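Local coordinates for NAD-dependent protein deacylase 2 (Archaeoglobus fulgidus, PDB 4TWJ), which removes acetyl and longer acyl groups from protein lysines in an NAD-dependent reaction, including the N-terminal lysine of the chromatin protein Alba, whose DNA binding it thereby strengthens, at residues V19-A24 with Y197-L202; A62-S67 with E146-R151; Y133-S136 with D141-K144. All blocks are in the same frame, centred on the assembly; numbering follows the deposited sequence.

Interaction 1 (V19-A24 with Y197-L202); sequences VVFTGA and YPAAEL. With ACT (acetate ion), chain F.
Phe21 and Leu202 have the closest CA atoms across the two segments, yet these stay 8.6 Å apart. Residues 19-22 belong to strand 18-22 of the parallel sheet and run on into the loop Gly23-Ala24. Segment 197-202 passes from the cis peptide bond before Pro198 through a turn to Leu202, which lies in the helix; Leu202 N donates to Ala199 O at 3.0 Å.

A single aromatic side chain spans the gap. With CG anti to the backbone N (chi1 176°), the Phe21 ring reaches from the strand toward Ala199 and Leu202. Its CE1 comes 3.4 Å from Ala199 O, the same carbonyl oxygen that accepts from Leu202 N, and CZ lies 4.1 Å from Ala199 CB. Leu202 approaches at about a right angle and sets CD1 at the edge of the ring, near its plane, 4.0 Å from Phe21 CE1. An alanine in place of Phe21 would probably leave Leu202 CD1 and Ala199 CB without their shared partner and open a gap between strand and helix.

Elsewhere the ring touches Ile98 and Val189 on the flanking strands, together with Gln100 and Leu194, while Leu202 packs on helix 171-182. Further along, Ala24 N donates to acetate OXT at 3.2 Å, nearly straight at 160°; the acetate, probably from the crystallisation liquor, is held also by Ser193 OG. Gly23 and Ala24 are NAD-binding residues, as are Gln100 and Ser192 beside the ring. The contact is therefore packing without a hydrogen bond across it, inside the Rossmann-type domain: the ring meets the methyls of Ala199 and Leu202, lies against a carbonyl already satisfied by Leu202 N, and joins the helix to the strand leading into the nucleotide-binding loop.

Interaction 2 (A62-S67 with E146-R151); sequences AFWEFS and EIPRCR. With ZN (zinc ion), chain C.
Trp64 carries its indole anti to its own carbonyl carbon: chi1 -77° swings it to the side of segment 146-151, and chi2 117° turns a face to Pro148. The proline ring lies over that face: Pro148 CG sits 3.5 Å from the centroid of the six-membered ring and only 7° off its normal, a CH-pi contact, while CD covers the junction of the two rings, 3.5 Å from Trp64 CD2. The opposite face is covered by Phe63 CE2, so the indole is sandwiched. At Ile147 the CG2 methyl, anti to the carbonyl carbon, is the branch that touches: 3.7 Å from Trp64 CB and as far from Glu65 OE1.

The indole nitrogen is tied mainly to Val158 O; a water bound to Pro148 O at 2.8 Å makes a weak hydrogen bond to Trp64 NE1. Two residues beyond the proline, Cys150 SG binds the zinc ion at 2.3 Å, completing a four-cysteine site with Cys126, Cys129 and Cys153.

Helix 60-73 thus packs against the loop leading from helix 139-143 to strand 158-162. Pro160 of that strand touches both Phe63 and Trp64, while Phe63, Phe66 and Ser67 pack on the modified side chain of the bound peptide.

Interaction 3 (Y133-S136 with D141-K144); sequences YDWS and DFNK
Trp135 and Phe142 form an edge-to-face aromatic pair in the small zinc-binding domain, joining Trp135, just along the chain from strand 132-134, to helix 139-143, which follows it closely. The edge belongs to the indole: CH2 lies 3.5 Å above the plane of the phenyl ring, offset toward its rim and nearest to Phe142 CG. CZ2, the next atom of the same edge, is 3.7 Å from Phe142 CD2. The six-membered rings stand with centroids 5.0 Å apart and planes inclined at 67°, a T-shaped arrangement somewhat short of perpendicular.

Trp135 has CG anti to the backbone N (chi1 -179°), which carries the far end of the indole across to the helix; Phe142 shares the anti chi1 and presents a face to meet it. The pair rests on C-H edge to pi-face contact and packing; no hydrogen bond joins the segments.

Around it, Phe142 also packs on Ser67, Met68 and Lys71 of helix 60-73, and Trp135 touches Met121. Both aromatic residues pack on the modified side chain of the bound peptide, a myristoylated histone peptide, so the T-shaped pair forms part of the hydrophobic acyl-binding site of this sirtuin.

How the interactions relate
From the N terminus, strand 18-22 enters interaction 1, whose partner at 197-202 comes only after the other two contacts, so it closes the widest loop. Within that loop helix 60-73 opens interaction 2, which closes at 146-151; interaction 3 lies wholly inside this second loop and spans only a few residues. The three are nested and none cross. Interaction 1 belongs to the Rossmann-type domain, its centre about 27 Å from that of interaction 2. Interaction 2 ties helix 60-73 to the zinc-binding loop, and interaction 3 ties Trp135 to helix 139-143. These two touch: probable hydrogen bonds link Arg151 N to Tyr133 OH and Glu146 N to Asp141 O.

Interaction 1 (V19-A24 with Y197-L202)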
ATOM      1  N   VAL A  19       7.741   6.320   9.509  1.00 11.41           N
ATOM      2  CA  VAL A  19       7.390   5.469   8.374  1.00 11.04           C
ATOM      3  C   VAL A  19       5.871   5.317   8.333  1.00 10.81           C
ATOM      4  O   VAL A  19       5.231   5.188   9.377  1.00 10.60           O
ATOM      5  CB  VAL A  19       8.058   4.082   8.503  1.00 11.08           C
ATOM      6  CG1 VAL A  19       7.532   3.106   7.454  1.00 11.21           C
ATOM      7  CG2 VAL A  19       9.570   4.227   8.399  1.00 11.09           C
ATOM      8  N   VAL A  20       5.308   5.358   7.129  1.00 10.50           N
ATOM      9  CA  VAL A  20       3.880   5.126   6.924  1.00 10.55           C
ATOM     10  C   VAL A  20       3.686   3.831   6.140  1.00 10.47           C
ATOM     11  O   VAL A  20       4.415   3.569   5.186  1.00 10.62           O
ATOM     12  CB  VAL A  20       3.216   6.312   6.199  1.00 10.61           C
ATOM     13  CG1 VAL A  20       1.754   6.013   5.900  1.00 10.72           C
ATOM     14  CG2 VAL A  20       3.345   7.568   7.046  1.00 10.66           C
ATOM     15  N   PHE A  21       2.708   3.034   6.569  1.00 10.15           N
ATOM     16  CA  PHE A  21       2.420   1.712   6.009  1.00 10.12           C
ATOM     17  C   PHE A  21       0.950   1.721   5.594  1.00 10.32           C
ATOM     18  O   PHE A  21       0.079   1.990   6.428  1.00 10.25           O
ATOM     19  CB  PHE A  21       2.695   0.655   7.082  1.00  9.97           C
ATOM     20  CG  PHE A  21       2.355  -0.757   6.685  1.00 10.05           C
ATOM     21  CD1 PHE A  21       3.352  -1.636   6.284  1.00 10.13           C
ATOM     22  CD2 PHE A  21       1.048  -1.229   6.777  1.00 10.16           C
ATOM     23  CE1 PHE A  21       3.051  -2.950   5.957  1.00 10.22           C
ATOM     24  CE2 PHE A  21       0.743  -2.541   6.451  1.00 10.27           C
ATOM     25  CZ  PHE A  21       1.747  -3.399   6.040  1.00 10.26           C
ATOM     26  N   THR A  22       0.668   1.453   4.320  1.00 10.66           N
ATOM     27  CA  THR A  22      -0.708   1.548   3.825  1.00 11.05           C
ATOM     28  C   THR A  22      -1.203   0.293   3.127  1.00 11.43           C
ATOM     29  O   THR A  22      -0.427  -0.456   2.532  1.00 11.23           O
ATOM     30  CB  THR A  22      -0.886   2.747   2.870  1.00 11.12           C
ATOM     31  OG1 THR A  22      -0.143   2.528   1.663  1.00 11.44           O
ATOM     32  CG2 THR A  22      -0.408   4.028   3.538  1.00 11.14           C
ATOM     33  N   GLY A  23      -2.517   0.096   3.199  1.00 12.23           N
ATOM     34  CA  GLY A  23      -3.204  -0.987   2.504  1.00 12.85           C
ATOM     35  C   GLY A  23      -4.431  -0.475   1.774  1.00 13.84           C
ATOM     36  O   GLY A  23      -4.586   0.734   1.562  1.00 13.80           O
ATOM     37  N   ALA A  24      -5.315  -1.402   1.411  1.00 14.77           N
ATOM     38  CA  ALA A  24      -6.434  -1.112   0.507  1.00 16.05           C
ATOM     39  C   ALA A  24      -7.442  -0.090   1.034  1.00 17.22           C
ATOM     40  O   ALA A  24      -8.161   0.524   0.240  1.00 17.73           O
ATOM     41  CB  ALA A  24      -7.150  -2.403   0.132  1.00 16.32           C
ATOM     42  N   TYR A 197       0.461 -11.414   4.972  1.00 12.03           N
ATOM     43  CA  TYR A 197       1.877 -11.595   5.228  1.00 11.90           C
ATOM     44  C   TYR A 197       2.604 -11.826   3.908  1.00 11.45           C
ATOM     45  O   TYR A 197       1.982 -12.224   2.914  1.00 11.05           O
ATOM     46  CB  TYR A 197       2.098 -12.784   6.167  1.00 12.26           C
ATOM     47  CG  TYR A 197       1.881 -12.442   7.621  1.00 12.85           C
ATOM     48  CD1 TYR A 197       2.921 -11.948   8.394  1.00 13.11           C
ATOM     49  CD2 TYR A 197       0.638 -12.610   8.220  1.00 13.21           C
ATOM     50  CE1 TYR A 197       2.734 -11.630   9.726  1.00 13.45           C
ATOM     51  CE2 TYR A 197       0.440 -12.295   9.555  1.00 13.55           C
ATOM     52  CZ  TYR A 197       1.494 -11.807  10.301  1.00 13.62           C
ATOM     53  OH  TYR A 197       1.307 -11.493  11.628  1.00 14.39           O
ATOM     54  N   PRO A 198       3.922 -11.573   3.880  1.00 11.19           N
ATOM     55  CA  PRO A 198       4.759 -11.057   4.972  1.00 11.08           C
ATOM     56  C   PRO A 198       4.608  -9.559   5.283  1.00 10.86           C
ATOM     57  O   PRO A 198       5.220  -9.086   6.235  1.00 10.89           O
ATOM     58  CB  PRO A 198       6.182 -11.349   4.481  1.00 11.26           C
ATOM     59  CG  PRO A 198       6.072 -11.351   3.004  1.00 11.28           C
ATOM     60  CD  PRO A 198       4.727 -11.935   2.700  1.00 11.19           C
ATOM     61  N   ALA A 199       3.808  -8.818   4.513  1.00 10.71           N
ATOM     62  CA  ALA A 199       3.633  -7.384   4.764  1.00 10.62           C
ATOM     63  C   ALA A 199       3.285  -7.074   6.224  1.00 10.73           C
ATOM     64  O   ALA A 199       3.876  -6.175   6.835  1.00 10.40           O
ATOM     65  CB  ALA A 199       2.571  -6.803   3.838  1.00 10.71           C
ATOM     66  N   ALA A 200       2.355  -7.844   6.781  1.00 11.04           N
ATOM     67  CA  ALA A 200       1.862  -7.622   8.140  1.00 11.33           C
ATOM     68  C   ALA A 200       2.933  -7.800   9.224  1.00 11.65           C
ATOM     69  O   ALA A 200       2.739  -7.339  10.344  1.00 12.17           O
ATOM     70  CB  ALA A 200       0.670  -8.531   8.432  1.00 11.44           C
ATOM     71  N   GLU A 201       4.045  -8.461   8.901  1.00 11.74           N
ATOM     72  CA  GLU A 201       5.165  -8.594   9.846  1.00 11.94           C
ATOM     73  C   GLU A 201       5.795  -7.237  10.172  1.00 11.56           C
ATOM     74  O   GLU A 201       6.330  -7.033  11.264  1.00 11.67           O
ATOM     75  CB  GLU A 201       6.239  -9.535   9.280  1.00 12.61           C
ATOM     76  CG  GLU A 201       7.349  -9.915  10.257  1.00 13.38           C
ATOM     77  CD  GLU A 201       6.851 -10.701  11.452  1.00 14.02           C
ATOM     78  OE1 GLU A 201       5.879 -11.469  11.304  1.00 14.83           O
ATOM     79  OE2 GLU A 201       7.436 -10.560  12.551  1.00 15.04           O
ATOM     80  N   LEU A 202       5.737  -6.308   9.223  1.00 11.15           N
ATOM     81  CA  LEU A 202       6.482  -5.058   9.341  1.00 10.98           C
ATOM     82  C   LEU A 202       6.115  -4.194  10.562  1.00 10.86           C
ATOM     83  O   LEU A 202       7.016  -3.700  11.241  1.00 10.65           O
ATOM     84  CB  LEU A 202       6.399  -4.262   8.028  1.00 10.91           C
ATOM     85  CG  LEU A 202       7.159  -4.958   6.891  1.00 11.06           C
ATOM     86  CD1 LEU A 202       6.729  -4.415   5.539  1.00 11.14           C
ATOM     87  CD2 LEU A 202       8.662  -4.828   7.068  1.00 11.08           C
TER
HETATM   88  C   ACT F 304      -6.497  -4.366   3.870  1.00 34.89           C
HETATM   89  O   ACT F 304      -6.324  -5.066   4.887  1.00 35.58           O
HETATM   90  OXT ACT F 304      -5.584  -4.187   3.036  1.00 35.37           O
HETATM   91  CH3 ACT F 304      -7.832  -3.722   3.650  1.00 35.31           C

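Interaction 2 (A62-S67 with E146-R151)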
ATOM      1  N   ALA A  62     -10.042 -14.496 -15.837  1.00 14.05           N
ATOM      2  CA  ALA A  62     -10.748 -14.214 -14.583  1.00 14.13           C
ATOM      3  C   ALA A  62     -10.059 -13.114 -13.770  1.00 13.89           C
ATOM      4  O   ALA A  62     -10.718 -12.228 -13.235  1.00 13.96           O
ATOM      5  CB  ALA A  62     -10.895 -15.480 -13.749  1.00 14.48           C
ATOM      6  N   PHE A  63      -8.731 -13.167 -13.686  1.00 13.57           N
ATOM      7  CA  PHE A  63      -7.981 -12.111 -13.018  1.00 13.43           C
ATOM      8  C   PHE A  63      -8.263 -10.751 -13.653  1.00 13.12           C
ATOM      9  O   PHE A  63      -8.494  -9.763 -12.958  1.00 13.03           O
ATOM     10  CB  PHE A  63      -6.475 -12.393 -13.060  1.00 13.71           C
ATOM     11  CG  PHE A  63      -5.635 -11.212 -12.676  1.00 14.03           C
ATOM     12  CD1 PHE A  63      -5.403 -10.913 -11.341  1.00 14.33           C
ATOM     13  CD2 PHE A  63      -5.096 -10.380 -13.649  1.00 14.37           C
ATOM     14  CE1 PHE A  63      -4.645  -9.818 -10.982  1.00 14.42           C
ATOM     15  CE2 PHE A  63      -4.339  -9.278 -13.296  1.00 14.66           C
ATOM     16  CZ  PHE A  63      -4.111  -8.997 -11.961  1.00 14.71           C
ATOM     17  N   TRP A  64      -8.235 -10.700 -14.980  1.00 12.95           N
ATOM     18  CA  TRP A  64      -8.438  -9.433 -15.676  1.00 12.94           C
ATOM     19  C   TRP A  64      -9.878  -8.916 -15.568  1.00 13.48           C
ATOM     20  O   TRP A  64     -10.090  -7.716 -15.401  1.00 13.70           O
ATOM     21  CB  TRP A  64      -7.981  -9.545 -17.132  1.00 12.60           C
ATOM     22  CG  TRP A  64      -6.485  -9.496 -17.252  1.00 12.20           C
ATOM     23  CD1 TRP A  64      -5.655 -10.478 -17.716  1.00 12.02           C
ATOM     24  CD2 TRP A  64      -5.644  -8.407 -16.871  1.00 12.13           C
ATOM     25  NE1 TRP A  64      -4.345 -10.054 -17.663  1.00 11.91           N
ATOM     26  CE2 TRP A  64      -4.314  -8.785 -17.146  1.00 12.01           C
ATOM     27  CE3 TRP A  64      -5.890  -7.138 -16.336  1.00 12.25           C
ATOM     28  CZ2 TRP A  64      -3.232  -7.944 -16.894  1.00 12.16           C
ATOM     29  CZ3 TRP A  64      -4.823  -6.302 -16.095  1.00 12.25           C
ATOM     30  CH2 TRP A  64      -3.504  -6.708 -16.374  1.00 12.25           C
ATOM     31  N   GLU A  65     -10.857  -9.811 -15.650  1.00 14.35           N
ATOM     32  CA  GLU A  65     -12.260  -9.416 -15.476  1.00 15.03           C
ATOM     33  C   GLU A  65     -12.512  -8.925 -14.045  1.00 15.46           C
ATOM     34  O   GLU A  65     -13.243  -7.962 -13.833  1.00 15.29           O
ATOM     35  CB  GLU A  65     -13.204 -10.576 -15.818  1.00 15.70           C
ATOM     36  CG  GLU A  65     -13.169 -11.006 -17.281  1.00 16.20           C
ATOM     37  CD  GLU A  65     -13.803 -10.005 -18.231  1.00 16.99           C
ATOM     38  OE1 GLU A  65     -13.538 -10.096 -19.453  1.00 17.31           O
ATOM     39  OE2 GLU A  65     -14.570  -9.135 -17.770  1.00 18.05           O
ATOM     40  N   PHE A  66     -11.888  -9.581 -13.071  1.00 16.18           N
ATOM     41  CA  PHE A  66     -11.958  -9.136 -11.680  1.00 17.04           C
ATOM     42  C   PHE A  66     -11.346  -7.742 -11.526  1.00 17.03           C
ATOM     43  O   PHE A  66     -11.918  -6.881 -10.862  1.00 17.48           O
ATOM     44  CB  PHE A  66     -11.253 -10.136 -10.762  1.00 17.59           C
ATOM     45  CG  PHE A  66     -11.130  -9.673  -9.339  1.00 18.64           C
ATOM     46  CD1 PHE A  66     -12.255  -9.570  -8.530  1.00 19.47           C
ATOM     47  CD2 PHE A  66      -9.890  -9.341  -8.806  1.00 19.54           C
ATOM     48  CE1 PHE A  66     -12.145  -9.144  -7.214  1.00 20.10           C
ATOM     49  CE2 PHE A  66      -9.773  -8.915  -7.491  1.00 19.99           C
ATOM     50  CZ  PHE A  66     -10.904  -8.815  -6.695  1.00 20.01           C
ATOM     51  N   SER A  67     -10.199  -7.520 -12.165  1.00 17.12           N
ATOM     52  CA  SER A  67      -9.519  -6.226 -12.106  1.00 17.46           C
ATOM     53  C   SER A  67     -10.358  -5.108 -12.727  1.00 17.92           C
ATOM     54  O   SER A  67     -10.327  -3.968 -12.256  1.00 18.03           O
ATOM     55  CB  SER A  67      -8.152  -6.303 -12.796  1.00 17.52           C
ATOM     56  OG  SER A  67      -7.292  -7.214 -12.134  1.00 17.83           O
ATOM     57  N   GLU A 146     -11.697  -5.050 -22.852  1.00 17.41           N
ATOM     58  CA  GLU A 146     -10.879  -5.952 -23.653  1.00 17.36           C
ATOM     59  C   GLU A 146      -9.660  -6.335 -22.826  1.00 16.49           C
ATOM     60  O   GLU A 146      -8.861  -5.474 -22.469  1.00 15.95           O
ATOM     61  CB  GLU A 146     -10.488  -5.288 -24.967  1.00 18.24           C
ATOM     62  CG  GLU A 146     -11.654  -5.236 -25.948  1.00 19.29           C
ATOM     63  CD  GLU A 146     -11.527  -4.153 -26.999  1.00 20.28           C
ATOM     64  OE1 GLU A 146     -12.215  -4.266 -28.037  1.00 20.95           O
ATOM     65  OE2 GLU A 146     -10.757  -3.187 -26.794  1.00 21.72           O
ATOM     66  N   ILE A 147      -9.533  -7.618 -22.493  1.00 15.75           N
ATOM     67  CA  ILE A 147      -8.465  -8.042 -21.592  1.00 15.16           C
ATOM     68  C   ILE A 147      -7.108  -7.936 -22.281  1.00 14.45           C
ATOM     69  O   ILE A 147      -7.013  -8.107 -23.498  1.00 14.12           O
ATOM     70  CB  ILE A 147      -8.654  -9.477 -21.040  1.00 15.60           C
ATOM     71  CG1 ILE A 147      -8.583 -10.521 -22.158  1.00 15.99           C
ATOM     72  CG2 ILE A 147      -9.966  -9.581 -20.268  1.00 15.78           C
ATOM     73  CD1 ILE A 147      -8.259 -11.912 -21.661  1.00 16.35           C
ATOM     74  N   PRO A 148      -6.055  -7.645 -21.506  1.00 14.05           N
ATOM     75  CA  PRO A 148      -4.712  -7.675 -22.070  1.00 14.04           C
ATOM     76  C   PRO A 148      -4.404  -9.016 -22.734  1.00 14.14           C
ATOM     77  O   PRO A 148      -4.664 -10.074 -22.157  1.00 14.27           O
ATOM     78  CB  PRO A 148      -3.820  -7.432 -20.850  1.00 13.90           C
ATOM     79  CG  PRO A 148      -4.667  -6.592 -19.963  1.00 13.94           C
ATOM     80  CD  PRO A 148      -6.051  -7.147 -20.121  1.00 14.00           C
ATOM     81  N   ARG A 149      -3.895  -8.946 -23.960  1.00 14.21           N
ATOM     82  CA  ARG A 149      -3.435 -10.106 -24.710  1.00 14.70           C
ATOM     83  C   ARG A 149      -2.051  -9.750 -25.221  1.00 14.12           C
ATOM     84  O   ARG A 149      -1.784  -8.589 -25.526  1.00 13.77           O
ATOM     85  CB  ARG A 149      -4.354 -10.386 -25.901  1.00 15.65           C
ATOM     86  CG  ARG A 149      -5.764 -10.829 -25.546  1.00 16.78           C
ATOM     87  CD  ARG A 149      -5.850 -12.298 -25.178  1.00 17.42           C
ATOM     88  NE  ARG A 149      -5.451 -13.186 -26.275  1.00 18.19           N
ATOM     89  CZ  ARG A 149      -6.234 -13.582 -27.281  1.00 18.85           C
ATOM     90  NH1 ARG A 149      -7.507 -13.190 -27.377  1.00 19.03           N
ATOM     91  NH2 ARG A 149      -5.738 -14.398 -28.209  1.00 19.32           N
ATOM     92  N   CYS A 150      -1.173 -10.738 -25.325  1.00 13.91           N
ATOM     93  CA  CYS A 150       0.154 -10.488 -25.871  1.00 14.26           C
ATOM     94  C   CYS A 150       0.062 -10.245 -27.372  1.00 14.77           C
ATOM     95  O   CYS A 150      -0.449 -11.086 -28.109  1.00 14.71           O
ATOM     96  CB  CYS A 150       1.064 -11.666 -25.609  1.00 14.09           C
ATOM     97  SG  CYS A 150       2.747 -11.434 -26.216  1.00 14.08           S
ATOM     98  N   ARG A 151       0.551  -9.098 -27.823  1.00 15.86           N
ATOM     99  CA  ARG A 151       0.494  -8.764 -29.244  1.00 16.79           C
ATOM    100  C   ARG A 151       1.444  -9.631 -30.071  1.00 17.19           C
ATOM    101  O   ARG A 151       1.141  -9.963 -31.219  1.00 17.68           O
ATOM    102  CB  ARG A 151       0.797  -7.283 -29.467  1.00 17.94           C
ATOM    103  CG  ARG A 151       0.674  -6.846 -30.923  1.00 18.68           C
ATOM    104  CD  ARG A 151       0.800  -5.342 -31.062  1.00 19.53           C
ATOM    105  NE  ARG A 151      -0.376  -4.626 -30.556  1.00 20.11           N
ATOM    106  CZ  ARG A 151      -1.341  -4.088 -31.307  1.00 20.62           C
ATOM    107  NH1 ARG A 151      -2.349  -3.450 -30.720  1.00 20.92           N
ATOM    108  NH2 ARG A 151      -1.318  -4.166 -32.633  1.00 21.12           N
TER
HETATM  109 ZN    ZN C 301       3.613 -13.538 -25.728  1.00 15.18          ZN
HETATM  110  O   HOH W   1      -3.687 -11.609 -19.992  1.00 19.56           O

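Interaction 3 (Y133-S136 with D141-K144)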
ATOM      1  N   TYR A 133       5.706  -5.216 -21.404  1.00 14.06           N
ATOM      2  CA  TYR A 133       4.752  -4.157 -21.722  1.00 13.63           C
ATOM      3  C   TYR A 133       4.701  -3.095 -20.639  1.00 13.61           C
ATOM      4  O   TYR A 133       4.985  -3.371 -19.470  1.00 13.58           O
ATOM      5  CB  TYR A 133       3.340  -4.731 -21.864  1.00 13.31           C
ATOM      6  CG  TYR A 133       3.195  -5.703 -23.001  1.00 13.01           C
ATOM      7  CD1 TYR A 133       3.425  -7.063 -22.814  1.00 13.02           C
ATOM      8  CD2 TYR A 133       2.835  -5.263 -24.270  1.00 13.08           C
ATOM      9  CE1 TYR A 133       3.304  -7.956 -23.864  1.00 12.99           C
ATOM     10  CE2 TYR A 133       2.711  -6.147 -25.322  1.00 12.98           C
ATOM     11  CZ  TYR A 133       2.949  -7.488 -25.119  1.00 13.10           C
ATOM     12  OH  TYR A 133       2.827  -8.355 -26.180  1.00 13.55           O
ATOM     13  N   ASP A 134       4.319  -1.887 -21.045  1.00 13.71           N
ATOM     14  CA  ASP A 134       3.896  -0.839 -20.130  1.00 14.35           C
ATOM     15  C   ASP A 134       2.378  -0.841 -20.064  1.00 13.76           C
ATOM     16  O   ASP A 134       1.708  -1.124 -21.060  1.00 13.24           O
ATOM     17  CB  ASP A 134       4.358   0.530 -20.624  1.00 15.16           C
ATOM     18  CG  ASP A 134       5.859   0.654 -20.679  1.00 16.32           C
ATOM     19  OD1 ASP A 134       6.375   1.152 -21.697  1.00 18.28           O
ATOM     20  OD2 ASP A 134       6.532   0.256 -19.708  1.00 17.46           O
ATOM     21  N   TRP A 135       1.840  -0.499 -18.898  1.00 13.68           N
ATOM     22  CA  TRP A 135       0.394  -0.439 -18.693  1.00 13.80           C
ATOM     23  C   TRP A 135      -0.306   0.511 -19.674  1.00 13.48           C
ATOM     24  O   TRP A 135      -1.439   0.260 -20.081  1.00 13.03           O
ATOM     25  CB  TRP A 135       0.086  -0.031 -17.253  1.00 14.30           C
ATOM     26  CG  TRP A 135      -1.372   0.042 -16.927  1.00 15.13           C
ATOM     27  CD1 TRP A 135      -2.043   1.121 -16.440  1.00 15.54           C
ATOM     28  CD2 TRP A 135      -2.341  -1.005 -17.063  1.00 15.49           C
ATOM     29  NE1 TRP A 135      -3.369   0.816 -16.259  1.00 16.00           N
ATOM     30  CE2 TRP A 135      -3.580  -0.485 -16.634  1.00 15.72           C
ATOM     31  CE3 TRP A 135      -2.282  -2.333 -17.501  1.00 15.91           C
ATOM     32  CZ2 TRP A 135      -4.754  -1.244 -16.635  1.00 16.02           C
ATOM     33  CZ3 TRP A 135      -3.450  -3.087 -17.504  1.00 16.21           C
ATOM     34  CH2 TRP A 135      -4.667  -2.539 -17.072  1.00 15.99           C
ATOM     35  N   SER A 136       0.384   1.582 -20.060  1.00 13.59           N
ATOM     36  CA  SER A 136      -0.131   2.534 -21.051  1.00 13.81           C
ATOM     37  C   SER A 136      -0.539   1.876 -22.373  1.00 13.66           C
ATOM     38  O   SER A 136      -1.365   2.425 -23.104  1.00 14.04           O
ATOM     39  CB  SER A 136       0.907   3.623 -21.330  1.00 14.12           C
ATOM     40  OG  SER A 136       2.081   3.078 -21.902  1.00 14.71           O
ATOM     41  N   ASP A 141      -7.868  -0.323 -24.056  1.00 19.23           N
ATOM     42  CA  ASP A 141      -8.605  -1.571 -24.269  1.00 19.41           C
ATOM     43  C   ASP A 141      -9.216  -2.061 -22.964  1.00 18.35           C
ATOM     44  O   ASP A 141     -10.385  -2.443 -22.915  1.00 18.15           O
ATOM     45  CB  ASP A 141      -7.683  -2.661 -24.832  1.00 20.48           C
ATOM     46  CG  ASP A 141      -7.371  -2.474 -26.312  1.00 21.58           C
ATOM     47  OD1 ASP A 141      -7.940  -1.565 -26.956  1.00 22.96           O
ATOM     48  OD2 ASP A 141      -6.552  -3.258 -26.835  1.00 23.26           O
ATOM     49  N   PHE A 142      -8.410  -2.041 -21.908  1.00 17.26           N
ATOM     50  CA  PHE A 142      -8.834  -2.485 -20.584  1.00 16.84           C
ATOM     51  C   PHE A 142     -10.089  -1.752 -20.117  1.00 17.03           C
ATOM     52  O   PHE A 142     -11.026  -2.377 -19.613  1.00 16.59           O
ATOM     53  CB  PHE A 142      -7.687  -2.284 -19.590  1.00 16.57           C
ATOM     54  CG  PHE A 142      -8.037  -2.619 -18.169  1.00 16.35           C
ATOM     55  CD1 PHE A 142      -8.006  -3.933 -17.725  1.00 16.43           C
ATOM     56  CD2 PHE A 142      -8.367  -1.616 -17.267  1.00 16.43           C
ATOM     57  CE1 PHE A 142      -8.312  -4.241 -16.410  1.00 16.47           C
ATOM     58  CE2 PHE A 142      -8.673  -1.920 -15.953  1.00 16.69           C
ATOM     59  CZ  PHE A 142      -8.645  -3.234 -15.524  1.00 16.58           C
ATOM     60  N   ASN A 143     -10.117  -0.433 -20.301  1.00 17.54           N
ATOM     61  CA  ASN A 143     -11.281   0.367 -19.898  1.00 18.28           C
ATOM     62  C   ASN A 143     -12.549   0.054 -20.710  1.00 18.69           C
ATOM     63  O   ASN A 143     -13.660   0.327 -20.243  1.00 18.54           O
ATOM     64  CB  ASN A 143     -10.958   1.867 -19.959  1.00 18.54           C
ATOM     65  CG  ASN A 143      -9.995   2.310 -18.863  1.00 19.25           C
ATOM     66  OD1 ASN A 143      -9.822   1.632 -17.852  1.00 19.60           O
ATOM     67  ND2 ASN A 143      -9.373   3.467 -19.059  1.00 19.97           N
ATOM     68  N   LYS A 144     -12.370  -0.515 -21.907  1.00 19.45           N
ATOM     69  CA  LYS A 144     -13.472  -1.006 -22.754  1.00 20.33           C
ATOM     70  C   LYS A 144     -13.822  -2.472 -22.498  1.00 19.93           C
ATOM     71  O   LYS A 144     -14.678  -3.036 -23.187  1.00 20.57           O
ATOM     72  CB  LYS A 144     -13.097  -0.900 -24.236  1.00 21.76           C
ATOM     73  CG  LYS A 144     -12.636   0.460 -24.699  1.00 22.79           C
ATOM     74  CD  LYS A 144     -13.753   1.483 -24.676  1.00 23.75           C
ATOM     75  CE  LYS A 144     -13.607   2.455 -25.833  1.00 24.37           C
ATOM     76  NZ  LYS A 144     -12.233   3.031 -25.927  1.00 25.20           N
TER